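Local coordinates for protein ribokinase RBSK (Mycobacterium tuberculosis, PDB 3GO6) that probably catalyses the magnesium-dependent transfer of a phosphoryl group from ATP to O-5 of D-ribose, yielding D-ribose 5-phosphate, at residues Asp194-Asn199 / Thr211-Thr216; Val171-Ala176 / Val253-Trp258; Asp188-Ala193 / Asn204-Pro209; Phe231-Pro236 / Arg274-Gly279. All blocks are in the same frame, centred on the assembly; numbering follows the deposited sequence.

Interaction 1: Asp194-Asn199 / Thr211-Thr216; sequences DVVIAN and THFVIT
Val-196 and Phe-213 sit side by side on one face of two neighbouring parallel strands, the valine CG1 3.7 Å from CE1 of the phenyl ring. CG1 stands opposite the backbone N (chi1 177°), which leans it toward the ring, while the edge of the ring lies near Val-196 O. Phe-213 has a chi1 of -144°, away from the staggered positions, which brings CD1 and CE1 back toward Val-196; Ile-215 CG1 lies over one ring face, toward its rim. On the other face of the sheet, Val-195 CG1 meets Val-214 CG2 at 4.0 Å, and farther along Ile-197 CG2 meets the methyl CG2 of Thr-216. Beta-branched residues suit this layer because they favour extended backbone and fill the space beside it. Backbone bonds tie the strands together, among them Val-214 N to Val-196 O at 2.7 Å and Thr-216 N to Ala-198 O at 2.9 Å. At the carboxyl end the polar Asn-199 turns OD1 to the N-H of Glu-202, capping the next helix. This is the parallel strand pair of a beta-alpha-beta unit in the PfkB-family Rossmann-like sheet, whose strand ends here carry Asn-199 and Thr-216 of the predicted ATP site.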
loop_
_atom_site.group_PDB
_atom_site.type_symbol
_atom_site.label_atom_id
_atom_site.label_comp_id
_atom_site.label_asym_id
_atom_site.label_seq_id
_atom_site.Cartn_x
_atom_site.Cartn_y
_atom_site.Cartn_z
ATOM N N ASP A 194 9.005 32.273 -9.699
ATOM C CA ASP A 194 8.237 33.431 -9.279
ATOM C C ASP A 194 7.596 33.183 -7.903
ATOM O O ASP A 194 7.636 34.053 -7.020
ATOM C CB ASP A 194 7.152 33.779 -10.316
ATOM C CG ASP A 194 7.736 34.238 -11.664
ATOM O OD1 ASP A 194 8.678 35.065 -11.657
ATOM O OD2 ASP A 194 7.261 33.761 -12.737
ATOM N N VAL A 195 6.993 32.002 -7.743
ATOM C CA VAL A 195 6.224 31.636 -6.546
ATOM C C VAL A 195 6.670 30.246 -6.152
ATOM O O VAL A 195 6.802 29.376 -7.022
ATOM C CB VAL A 195 4.681 31.571 -6.846
ATOM C CG1 VAL A 195 3.850 31.286 -5.574
ATOM C CG2 VAL A 195 4.204 32.834 -7.513
ATOM N N VAL A 196 6.925 30.043 -4.856
ATOM C CA VAL A 196 7.205 28.727 -4.321
ATOM C C VAL A 196 6.220 28.465 -3.201
ATOM O O VAL A 196 6.013 29.330 -2.333
ATOM C CB VAL A 196 8.657 28.559 -3.814
ATOM C CG1 VAL A 196 8.849 27.179 -3.208
ATOM C CG2 VAL A 196 9.628 28.734 -4.968
ATOM N N ILE A 197 5.600 27.282 -3.249
ATOM C CA ILE A 197 4.638 26.837 -2.232
ATOM C C ILE A 197 5.281 25.685 -1.537
ATOM O O ILE A 197 5.743 24.734 -2.183
ATOM C CB ILE A 197 3.304 26.368 -2.872
ATOM C CG1 ILE A 197 2.710 27.482 -3.744
ATOM C CG2 ILE A 197 2.295 25.876 -1.794
ATOM C CD1 ILE A 197 1.668 26.976 -4.781
ATOM N N ALA A 198 5.323 25.751 -0.210
ATOM C CA ALA A 198 5.969 24.701 0.561
ATOM C C ALA A 198 5.496 24.741 1.993
ATOM O O ALA A 198 5.128 25.800 2.477
ATOM C CB ALA A 198 7.481 24.861 0.508
ATOM N N ASN A 199 5.485 23.599 2.675
ATOM C CA ASN A 199 5.299 23.638 4.132
ATOM C C ASN A 199 6.595 24.142 4.801
ATOM O O ASN A 199 7.584 24.404 4.107
ATOM C CB ASN A 199 4.773 22.296 4.705
ATOM C CG ASN A 199 5.773 21.154 4.612
ATOM O OD1 ASN A 199 6.997 21.336 4.663
ATOM N ND2 ASN A 199 5.245 19.948 4.512
ATOM N N THR A 211 10.433 35.279 -5.694
ATOM C CA THR A 211 9.782 36.574 -5.554
ATOM C C THR A 211 8.670 36.489 -4.503
ATOM O O THR A 211 8.528 37.391 -3.673
ATOM C CB THR A 211 9.210 37.047 -6.894
ATOM O OG1 THR A 211 10.208 36.864 -7.902
ATOM C CG2 THR A 211 8.815 38.532 -6.832
ATOM N N HIS A 212 7.906 35.393 -4.530
ATOM C CA HIS A 212 6.775 35.208 -3.623
ATOM C C HIS A 212 6.867 33.824 -2.958
ATOM O O HIS A 212 6.574 32.819 -3.602
ATOM C CB HIS A 212 5.461 35.355 -4.400
ATOM C CG HIS A 212 5.389 36.602 -5.228
ATOM N ND1 HIS A 212 5.154 37.850 -4.679
ATOM C CD2 HIS A 212 5.507 36.798 -6.565
ATOM C CE1 HIS A 212 5.142 38.758 -5.641
ATOM N NE2 HIS A 212 5.358 38.148 -6.794
ATOM N N PHE A 213 7.293 33.777 -1.693
ATOM C CA PHE A 213 7.441 32.525 -0.944
ATOM C C PHE A 213 6.154 32.322 -0.140
ATOM O O PHE A 213 5.821 33.137 0.724
ATOM C CB PHE A 213 8.655 32.580 -0.001
ATOM C CG PHE A 213 9.404 31.266 0.154
ATOM C CD1 PHE A 213 8.798 30.026 -0.148
ATOM C CD2 PHE A 213 10.721 31.269 0.640
ATOM C CE1 PHE A 213 9.497 28.828 0.004
ATOM C CE2 PHE A 213 11.445 30.078 0.795
ATOM C CZ PHE A 213 10.837 28.845 0.478
ATOM N N VAL A 214 5.417 31.257 -0.465
ATOM C CA VAL A 214 4.130 30.953 0.167
ATOM C C VAL A 214 4.329 29.723 1.030
ATOM O O VAL A 214 4.467 28.597 0.527
ATOM C CB VAL A 214 3.001 30.726 -0.879
ATOM C CG1 VAL A 214 1.671 30.394 -0.186
ATOM C CG2 VAL A 214 2.827 31.960 -1.777
ATOM N N ILE A 215 4.375 29.924 2.337
ATOM C CA ILE A 215 4.691 28.832 3.238
ATOM C C ILE A 215 3.406 28.408 3.937
ATOM O O ILE A 215 2.845 29.158 4.726
ATOM C CB ILE A 215 5.797 29.197 4.270
ATOM C CG1 ILE A 215 7.091 29.647 3.577
ATOM C CG2 ILE A 215 6.119 28.009 5.174
ATOM C CD1 ILE A 215 7.129 31.154 3.370
ATOM N N THR A 216 2.935 27.204 3.637
ATOM C CA THR A 216 1.672 26.736 4.188
ATOM C C THR A 216 1.883 26.289 5.634
ATOM O O THR A 216 2.934 25.755 5.981
ATOM C CB THR A 216 1.089 25.578 3.354
ATOM O OG1 THR A 216 2.057 24.527 3.292
ATOM C CG2 THR A 216 0.754 26.062 1.916
#

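Interaction 2: Val171-Ala176 / Val253-Trp258; sequences VVMVNA and VLAANW
Met-173 reaches the helix because its first two torsions are extended (chi1 -176°, chi2 179°), carrying the sulfur straight off the strand, and the last one bends (chi3 -74°) to turn the terminal methyl toward Trp-258. Met-173 CE then approaches the indole obliquely, 3.8 Å from Trp-258 CG. The tryptophan is brought there by its own first torsion, with CG opposite the backbone N, which sends the ring from the end of the helix back toward the sheet. Behind the methyl, the sulfur rests against the helix backbone, Met-173 SD being 3.7 Å from Ala-255 CA; the small alanine allows so close an approach. Leu-254 closes in on the same methyl, its CD2 4.0 Å from Met-173 CE. At the start of the strand Val-171 sets both its methyls against the pyrrole part of the indole, CG1 lying 3.8 Å from Trp-258 CD1, the two side chains crossing at about a right angle. The helix end is secured by Asn-257, whose ND2 gives a nearly straight 2.8 Å bond to Val-253 O, while its OD1 accepts from Arg-270. His-212 meets Trp-258 edge-to-face, and Ile-197 from the adjoining strand joins Met-173 and Leu-254. No hydrogen bond spans the two segments. Helix 246-257 is therefore held to the central sheet by apolar contact among buried side chains, with the methionine methyl against the indole; fit and dispersion do the work, and the flexible, polarisable methionine can follow the uneven surface made by indole and helix.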
loop_
_atom_site.group_PDB
_atom_site.type_symbol
_atom_site.label_atom_id
_atom_site.label_comp_id
_atom_site.label_asym_id
_atom_site.label_seq_id
_atom_site.Cartn_x
_atom_site.Cartn_y
_atom_site.Cartn_z
ATOM N N VAL A 171 3.740 32.866 -15.309
ATOM C CA VAL A 171 4.164 32.697 -13.924
ATOM C C VAL A 171 4.805 31.310 -13.693
ATOM O O VAL A 171 4.220 30.285 -14.036
ATOM C CB VAL A 171 2.976 32.878 -12.956
ATOM C CG1 VAL A 171 3.409 32.609 -11.498
ATOM C CG2 VAL A 171 2.374 34.270 -13.109
ATOM N N VAL A 172 6.002 31.286 -13.109
ATOM C CA VAL A 172 6.620 30.031 -12.694
ATOM C C VAL A 172 6.273 29.772 -11.220
ATOM O O VAL A 172 6.736 30.473 -10.325
ATOM C CB VAL A 172 8.149 30.000 -12.920
ATOM C CG1 VAL A 172 8.730 28.708 -12.389
ATOM C CG2 VAL A 172 8.478 30.161 -14.417
ATOM N N MET A 173 5.454 28.749 -10.990
ATOM C CA MET A 173 4.990 28.406 -9.650
ATOM C C MET A 173 5.407 26.975 -9.319
ATOM O O MET A 173 5.045 26.027 -10.040
ATOM C CB MET A 173 3.464 28.591 -9.584
ATOM C CG MET A 173 2.832 28.366 -8.184
ATOM S SD MET A 173 1.037 28.635 -8.152
ATOM C CE MET A 173 0.957 30.425 -8.257
ATOM N N VAL A 174 6.182 26.815 -8.250
ATOM C CA VAL A 174 6.747 25.529 -7.884
ATOM C C VAL A 174 6.244 25.118 -6.516
ATOM O O VAL A 174 6.360 25.868 -5.538
ATOM C CB VAL A 174 8.314 25.552 -7.894
ATOM C CG1 VAL A 174 8.908 24.187 -7.482
ATOM C CG2 VAL A 174 8.828 25.977 -9.268
ATOM N N ASN A 175 5.643 23.934 -6.454
ATOM C CA ASN A 175 5.390 23.305 -5.163
ATOM C C ASN A 175 6.642 22.534 -4.816
ATOM O O ASN A 175 6.926 21.492 -5.425
ATOM C CB ASN A 175 4.152 22.400 -5.241
ATOM C CG ASN A 175 3.860 21.699 -3.941
ATOM O OD1 ASN A 175 4.191 22.197 -2.842
ATOM N ND2 ASN A 175 3.247 20.539 -4.043
ATOM N N ALA A 176 7.418 23.056 -3.860
ATOM C CA ALA A 176 8.724 22.474 -3.515
ATOM C C ALA A 176 8.584 21.214 -2.658
ATOM O O ALA A 176 9.027 21.177 -1.512
ATOM C CB ALA A 176 9.609 23.529 -2.790
ATOM N N VAL A 253 -5.503 25.762 -6.489
ATOM C CA VAL A 253 -6.326 26.983 -6.362
ATOM C C VAL A 253 -5.482 28.265 -6.429
ATOM O O VAL A 253 -5.911 29.264 -7.034
ATOM C CB VAL A 253 -7.199 26.956 -5.084
ATOM C CG1 VAL A 253 -7.930 28.309 -4.878
ATOM C CG2 VAL A 253 -8.189 25.819 -5.189
ATOM N N LEU A 254 -4.296 28.238 -5.825
ATOM C CA LEU A 254 -3.389 29.373 -5.930
ATOM C C LEU A 254 -3.055 29.633 -7.405
ATOM O O LEU A 254 -3.121 30.792 -7.876
ATOM C CB LEU A 254 -2.118 29.167 -5.093
ATOM C CG LEU A 254 -1.321 30.452 -4.841
ATOM C CD1 LEU A 254 -2.040 31.310 -3.791
ATOM C CD2 LEU A 254 0.105 30.163 -4.378
ATOM N N ALA A 255 -2.713 28.570 -8.137
ATOM C CA ALA A 255 -2.399 28.692 -9.572
ATOM C C ALA A 255 -3.577 29.245 -10.372
ATOM O O ALA A 255 -3.385 30.051 -11.296
ATOM C CB ALA A 255 -1.948 27.346 -10.155
ATOM N N ALA A 256 -4.787 28.815 -10.008
ATOM C CA ALA A 256 -6.007 29.214 -10.713
ATOM C C ALA A 256 -6.401 30.677 -10.465
ATOM O O ALA A 256 -7.248 31.221 -11.197
ATOM C CB ALA A 256 -7.151 28.306 -10.307
ATOM N N ASN A 257 -5.795 31.297 -9.445
ATOM C CA ASN A 257 -6.117 32.680 -9.023
ATOM C C ASN A 257 -4.977 33.690 -9.049
ATOM O O ASN A 257 -5.202 34.886 -8.814
ATOM C CB ASN A 257 -6.742 32.651 -7.620
ATOM C CG ASN A 257 -8.127 32.056 -7.624
ATOM O OD1 ASN A 257 -9.097 32.747 -7.917
ATOM N ND2 ASN A 257 -8.230 30.763 -7.335
ATOM N N TRP A 258 -3.759 33.229 -9.315
ATOM C CA TRP A 258 -2.598 34.094 -9.341
ATOM C C TRP A 258 -2.592 35.010 -10.582
ATOM O O TRP A 258 -2.804 34.530 -11.698
ATOM C CB TRP A 258 -1.321 33.269 -9.333
ATOM C CG TRP A 258 -0.129 34.015 -8.795
ATOM C CD1 TRP A 258 0.850 34.639 -9.519
ATOM C CD2 TRP A 258 0.218 34.193 -7.411
ATOM N NE1 TRP A 258 1.783 35.202 -8.669
ATOM C CE2 TRP A 258 1.412 34.947 -7.372
ATOM C CE3 TRP A 258 -0.379 33.803 -6.202
ATOM C CZ2 TRP A 258 2.042 35.285 -6.176
ATOM C CZ3 TRP A 258 0.242 34.146 -5.015
ATOM C CH2 TRP A 258 1.433 34.895 -5.006
#

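Interaction 3: Asp188-Ala193 / Asn204-Pro209; sequences DLAAIA and NDWPSP
Water 1 is gripped by three groups that join the two segments: it donates to Ala-190 O at 2.6 Å and to Ser-208 O at 2.7 Å, and accepts from Trp-206 NE1 at 2.9 Å, lying in the plane of the indole at its edge. The water thus satisfies the buried indole N-H and links the last turn of a helix to the loop facing it. A second water bonds to Ser-208 OG at 2.5 Å and donates to Pro-209 O, with a weak further bond to Ala-190 O. Beside these waters the packing is apolar. Ala-190 CB comes obliquely onto the Trp-206 ring near its rim, 3.6 Å from NE1, and Pro-207 CD lies over the ring, also toward the rim; a methyl is small enough to sit between ring, proline and the hydroxyl of Ser-208. With CG opposite the backbone N (chi1 -171°), Trp-206 extends its ring to Leu-189, whose CG meets CH2 at the ring edge, 4.0 Å away. Helix 183-192 is in this way joined to the turn leaving helix 200-205, while the Trp-206 ring also packs on Val-174 of strand 171-175 and Leu-189 on Ala-162 of helix 155-167.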
loop_
_atom_site.group_PDB
_atom_site.type_symbol
_atom_site.label_atom_id
_atom_site.label_comp_id
_atom_site.label_asym_id
_atom_site.label_seq_id
_atom_site.Cartn_x
_atom_site.Cartn_y
_atom_site.Cartn_z
ATOM N N ASP A 188 19.100 25.943 -9.791
ATOM C CA ASP A 188 18.729 26.564 -11.056
ATOM C C ASP A 188 17.238 26.884 -11.104
ATOM O O ASP A 188 16.849 27.930 -11.594
ATOM C CB ASP A 188 19.118 25.678 -12.250
ATOM C CG ASP A 188 20.637 25.580 -12.445
ATOM O OD1 ASP A 188 21.380 26.379 -11.831
ATOM O OD2 ASP A 188 21.086 24.691 -13.203
ATOM N N LEU A 189 16.404 25.973 -10.601
ATOM C CA LEU A 189 14.962 26.246 -10.546
ATOM C C LEU A 189 14.655 27.374 -9.557
ATOM O O LEU A 189 13.862 28.259 -9.858
ATOM C CB LEU A 189 14.161 24.970 -10.212
ATOM C CG LEU A 189 12.622 25.026 -10.247
ATOM C CD1 LEU A 189 12.080 25.628 -11.531
ATOM C CD2 LEU A 189 12.061 23.629 -10.028
ATOM N N ALA A 190 15.297 27.352 -8.392
ATOM C CA ALA A 190 15.057 28.387 -7.369
ATOM C C ALA A 190 15.408 29.797 -7.882
ATOM O O ALA A 190 14.688 30.772 -7.608
ATOM C CB ALA A 190 15.811 28.060 -6.091
ATOM N N ALA A 191 16.482 29.878 -8.666
ATOM C CA ALA A 191 16.975 31.144 -9.251
ATOM C C ALA A 191 15.917 31.858 -10.074
ATOM O O ALA A 191 15.910 33.088 -10.146
ATOM C CB ALA A 191 18.237 30.881 -10.116
ATOM N N ILE A 192 15.002 31.096 -10.674
ATOM C CA ILE A 192 14.002 31.668 -11.579
ATOM C C ILE A 192 12.523 31.559 -11.146
ATOM O O ILE A 192 11.657 32.160 -11.781
ATOM C CB ILE A 192 14.163 31.128 -13.046
ATOM C CG1 ILE A 192 13.939 29.612 -13.116
ATOM C CG2 ILE A 192 15.550 31.490 -13.611
ATOM C CD1 ILE A 192 13.794 29.075 -14.544
ATOM N N ALA A 193 12.222 30.798 -10.094
ATOM C CA ALA A 193 10.814 30.648 -9.652
ATOM C C ALA A 193 10.214 31.986 -9.227
ATOM O O ALA A 193 10.840 32.728 -8.472
ATOM C CB ALA A 193 10.705 29.627 -8.492
ATOM N N ASN A 204 12.388 25.238 4.316
ATOM C CA ASN A 204 13.762 25.214 4.845
ATOM C C ASN A 204 14.750 24.570 3.868
ATOM O O ASN A 204 15.890 24.998 3.778
ATOM C CB ASN A 204 13.840 24.436 6.168
ATOM C CG ASN A 204 13.156 25.145 7.323
ATOM O OD1 ASN A 204 12.946 26.366 7.288
ATOM N ND2 ASN A 204 12.813 24.380 8.377
ATOM N N ASP A 205 14.308 23.531 3.151
ATOM C CA ASP A 205 15.166 22.806 2.231
ATOM C C ASP A 205 15.394 23.507 0.896
ATOM O O ASP A 205 16.363 23.203 0.204
ATOM C CB ASP A 205 14.626 21.390 1.975
ATOM C CG ASP A 205 15.674 20.471 1.359
ATOM O OD1 ASP A 205 16.671 20.152 2.052
ATOM O OD2 ASP A 205 15.512 20.064 0.181
ATOM N N TRP A 206 14.504 24.416 0.526
ATOM C CA TRP A 206 14.563 25.086 -0.772
ATOM C C TRP A 206 15.795 26.023 -0.852
ATOM O O TRP A 206 16.073 26.741 0.102
ATOM C CB TRP A 206 13.278 25.872 -0.991
ATOM C CG TRP A 206 13.100 26.453 -2.367
ATOM C CD1 TRP A 206 13.084 27.772 -2.699
ATOM C CD2 TRP A 206 12.866 25.727 -3.587
ATOM N NE1 TRP A 206 12.880 27.916 -4.062
ATOM C CE2 TRP A 206 12.739 26.676 -4.623
ATOM C CE3 TRP A 206 12.763 24.367 -3.902
ATOM C CZ2 TRP A 206 12.498 26.310 -5.954
ATOM C CZ3 TRP A 206 12.538 24.004 -5.231
ATOM C CH2 TRP A 206 12.402 24.967 -6.236
ATOM N N PRO A 207 16.533 25.993 -1.977
ATOM C CA PRO A 207 17.838 26.705 -2.072
ATOM C C PRO A 207 17.871 28.226 -1.818
ATOM O O PRO A 207 18.780 28.701 -1.122
ATOM C CB PRO A 207 18.310 26.382 -3.493
ATOM C CG PRO A 207 17.616 25.062 -3.815
ATOM C CD PRO A 207 16.245 25.245 -3.217
ATOM N N SER A 208 16.938 28.984 -2.385
ATOM C CA SER A 208 16.995 30.450 -2.309
ATOM C C SER A 208 15.590 30.990 -2.504
ATOM O O SER A 208 14.794 30.344 -3.192
ATOM C CB SER A 208 17.929 31.014 -3.396
ATOM O OG SER A 208 17.448 30.736 -4.712
ATOM N N PRO A 209 15.279 32.170 -1.917
ATOM C CA PRO A 209 13.905 32.655 -1.929
ATOM C C PRO A 209 13.433 33.116 -3.296
ATOM O O PRO A 209 14.219 33.719 -4.046
ATOM C CB PRO A 209 13.911 33.831 -0.936
ATOM C CG PRO A 209 15.311 34.111 -0.614
ATOM C CD PRO A 209 16.198 33.098 -1.228
HETATM O O HOH W 1 13.228 30.421 -5.427
HETATM O O HOH W 2 16.323 32.814 -5.539
#

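Interaction 4: Phe231-Pro236 / Arg274-Gly279; sequences FEVPAP and RACAAG
Cys-276 has the largest share of buried surface here, and it points from its helix into the bend of chain that follows strand 229-233. Its sulfur lies beside the backbone N and opposite the carbonyl carbon (chi1 -81°), a setting that carries SG alongside Val-233, 3.9 Å from Val-233 CG1 and 3.5 Å from Val-233 O. CB meanwhile faces the next carbonyl, 3.7 Å from Pro-234 O. Cysteine suits this place, since a slim, weakly polar thiol can lie against a methyl and a carbonyl oxygen alike. Pro-236 comes second: its ring lies along the following residue of the helix, CD being 3.7 Å from Ala-277 CA and CG 4.1 Å from Ala-277 CB. The alanine, with no more than a methyl, lets the proline ring come close to the helix backbone. Between these two points Ala-235 brings its CB to 3.8 Å from Cys-276 O. Val-233 holds CG1 opposite the backbone N (chi1 179°), the branch that meets the sulfur, and it also packs on Leu-269 and Arg-273 of the same helix. Phe-250 of helix 246-257 touches Cys-276 as well, while Leu-302 of the C-terminal helix lies against Ala-277. Cys-276 lines the ADP site seen experimentally for this protein, with Gly-221 close by, though no ADP is bound to this chain in the model; the chain at residues 233-236 thus packs on the helix at the border of the nucleotide pocket. With small residues on the helix and the Pro-236 ring against it, the contact rests largely on van der Waals packing.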
loop_
_atom_site.group_PDB
_atom_site.type_symbol
_atom_site.label_atom_id
_atom_site.label_comp_id
_atom_site.label_asym_id
_atom_site.label_seq_id
_atom_site.Cartn_x
_atom_site.Cartn_y
_atom_site.Cartn_z
ATOM N N PHE A 231 3.720 38.610 5.864
ATOM C CA PHE A 231 2.411 38.562 6.512
ATOM C C PHE A 231 1.850 37.142 6.543
ATOM O O PHE A 231 2.399 36.220 5.913
ATOM C CB PHE A 231 1.398 39.537 5.878
ATOM C CG PHE A 231 1.169 39.337 4.392
ATOM C CD1 PHE A 231 0.195 38.442 3.930
ATOM C CD2 PHE A 231 1.893 40.079 3.454
ATOM C CE1 PHE A 231 -0.026 38.260 2.561
ATOM C CE2 PHE A 231 1.677 39.908 2.072
ATOM C CZ PHE A 231 0.717 38.997 1.626
ATOM N N GLU A 232 0.770 36.974 7.300
ATOM C CA GLU A 232 0.087 35.694 7.385
ATOM C C GLU A 232 -1.329 35.834 6.841
ATOM O O GLU A 232 -1.905 36.929 6.832
ATOM C CB GLU A 232 0.131 35.133 8.819
ATOM C CG GLU A 232 1.567 34.977 9.356
ATOM C CD GLU A 232 1.740 33.891 10.414
ATOM O OE1 GLU A 232 0.721 33.431 10.992
ATOM O OE2 GLU A 232 2.915 33.499 10.665
ATOM N N VAL A 233 -1.866 34.727 6.342
ATOM C CA VAL A 233 -3.213 34.688 5.792
ATOM C C VAL A 233 -3.901 33.501 6.469
ATOM O O VAL A 233 -3.459 32.360 6.285
ATOM C CB VAL A 233 -3.217 34.494 4.253
ATOM C CG1 VAL A 233 -4.640 34.444 3.723
ATOM C CG2 VAL A 233 -2.439 35.611 3.548
ATOM N N PRO A 234 -4.942 33.767 7.291
ATOM C CA PRO A 234 -5.679 32.698 7.980
ATOM C C PRO A 234 -6.590 31.862 7.084
ATOM O O PRO A 234 -7.010 32.302 6.004
ATOM C CB PRO A 234 -6.528 33.467 9.015
ATOM C CG PRO A 234 -6.789 34.769 8.363
ATOM C CD PRO A 234 -5.458 35.102 7.673
ATOM N N ALA A 235 -6.882 30.648 7.544
ATOM C CA ALA A 235 -7.850 29.771 6.893
ATOM C C ALA A 235 -9.119 29.745 7.739
ATOM O O ALA A 235 -9.041 29.968 8.941
ATOM C CB ALA A 235 -7.267 28.352 6.782
ATOM N N PRO A 236 -10.278 29.445 7.128
ATOM C CA PRO A 236 -11.476 29.125 7.915
ATOM C C PRO A 236 -11.223 28.025 8.959
ATOM O O PRO A 236 -10.478 27.066 8.698
ATOM C CB PRO A 236 -12.465 28.623 6.859
ATOM C CG PRO A 236 -12.017 29.265 5.591
ATOM C CD PRO A 236 -10.538 29.391 5.676
ATOM N N ARG A 274 -8.181 32.698 -1.199
ATOM C CA ARG A 274 -8.964 31.646 -1.840
ATOM C C ARG A 274 -8.287 30.285 -1.664
ATOM O O ARG A 274 -8.950 29.298 -1.378
ATOM C CB ARG A 274 -9.179 31.980 -3.316
ATOM C CG ARG A 274 -10.149 33.175 -3.495
ATOM C CD ARG A 274 -10.396 33.552 -4.947
ATOM N NE ARG A 274 -11.171 32.520 -5.624
ATOM C CZ ARG A 274 -12.489 32.356 -5.514
ATOM N NH1 ARG A 274 -13.209 33.174 -4.742
ATOM N NH2 ARG A 274 -13.089 31.359 -6.167
ATOM N N ALA A 275 -6.967 30.247 -1.826
ATOM C CA ALA A 275 -6.212 29.002 -1.674
ATOM C C ALA A 275 -6.315 28.502 -0.230
ATOM O O ALA A 275 -6.513 27.298 0.009
ATOM C CB ALA A 275 -4.730 29.196 -2.116
ATOM N N CYS A 276 -6.235 29.426 0.733
ATOM C CA CYS A 276 -6.375 29.065 2.155
ATOM C C CYS A 276 -7.757 28.483 2.446
ATOM O O CYS A 276 -7.865 27.453 3.116
ATOM C CB CYS A 276 -6.094 30.267 3.082
ATOM S SG CYS A 276 -4.349 30.574 3.355
ATOM N N ALA A 277 -8.803 29.119 1.918
ATOM C CA ALA A 277 -10.164 28.614 2.107
ATOM C C ALA A 277 -10.359 27.249 1.475
ATOM O O ALA A 277 -10.962 26.369 2.082
ATOM C CB ALA A 277 -11.216 29.608 1.569
ATOM N N ALA A 278 -9.867 27.070 0.248
ATOM C CA ALA A 278 -10.037 25.791 -0.457
ATOM C C ALA A 278 -9.308 24.648 0.247
ATOM O O ALA A 278 -9.848 23.541 0.371
ATOM C CB ALA A 278 -9.600 25.906 -1.916
ATOM N N GLY A 279 -8.099 24.922 0.724
ATOM C CA GLY A 279 -7.331 23.965 1.508
ATOM C C GLY A 279 -8.066 23.497 2.750
ATOM O O GLY A 279 -8.074 22.296 3.068
#

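Overall arrangement
Interactions 1 and 2 share the central sheet, where strands 171-175 and 195-199 are neighbours; their centres are 9 Å apart, and Asp-194 OD2 binds Val-172 N across them. Interaction 3 packs on both strands through Trp-206, which touches Val-196 and Val-174, whereas the helix of interaction 2 packs on the face bearing Met-173 and Ile-197. The helices of interactions 2 and 4 meet where Val-253 packs on Ala-275 and Ala-278. Interactions 3 and 4 lie about 23 Å apart between centres. Interaction 1 probably borders the nucleotide site through Asn-199 and Thr-216, and interaction 4 through Cys-276, seen at ADP in a structure of the protein; the Asn-199 side chain is about 10 Å from the bound ribose.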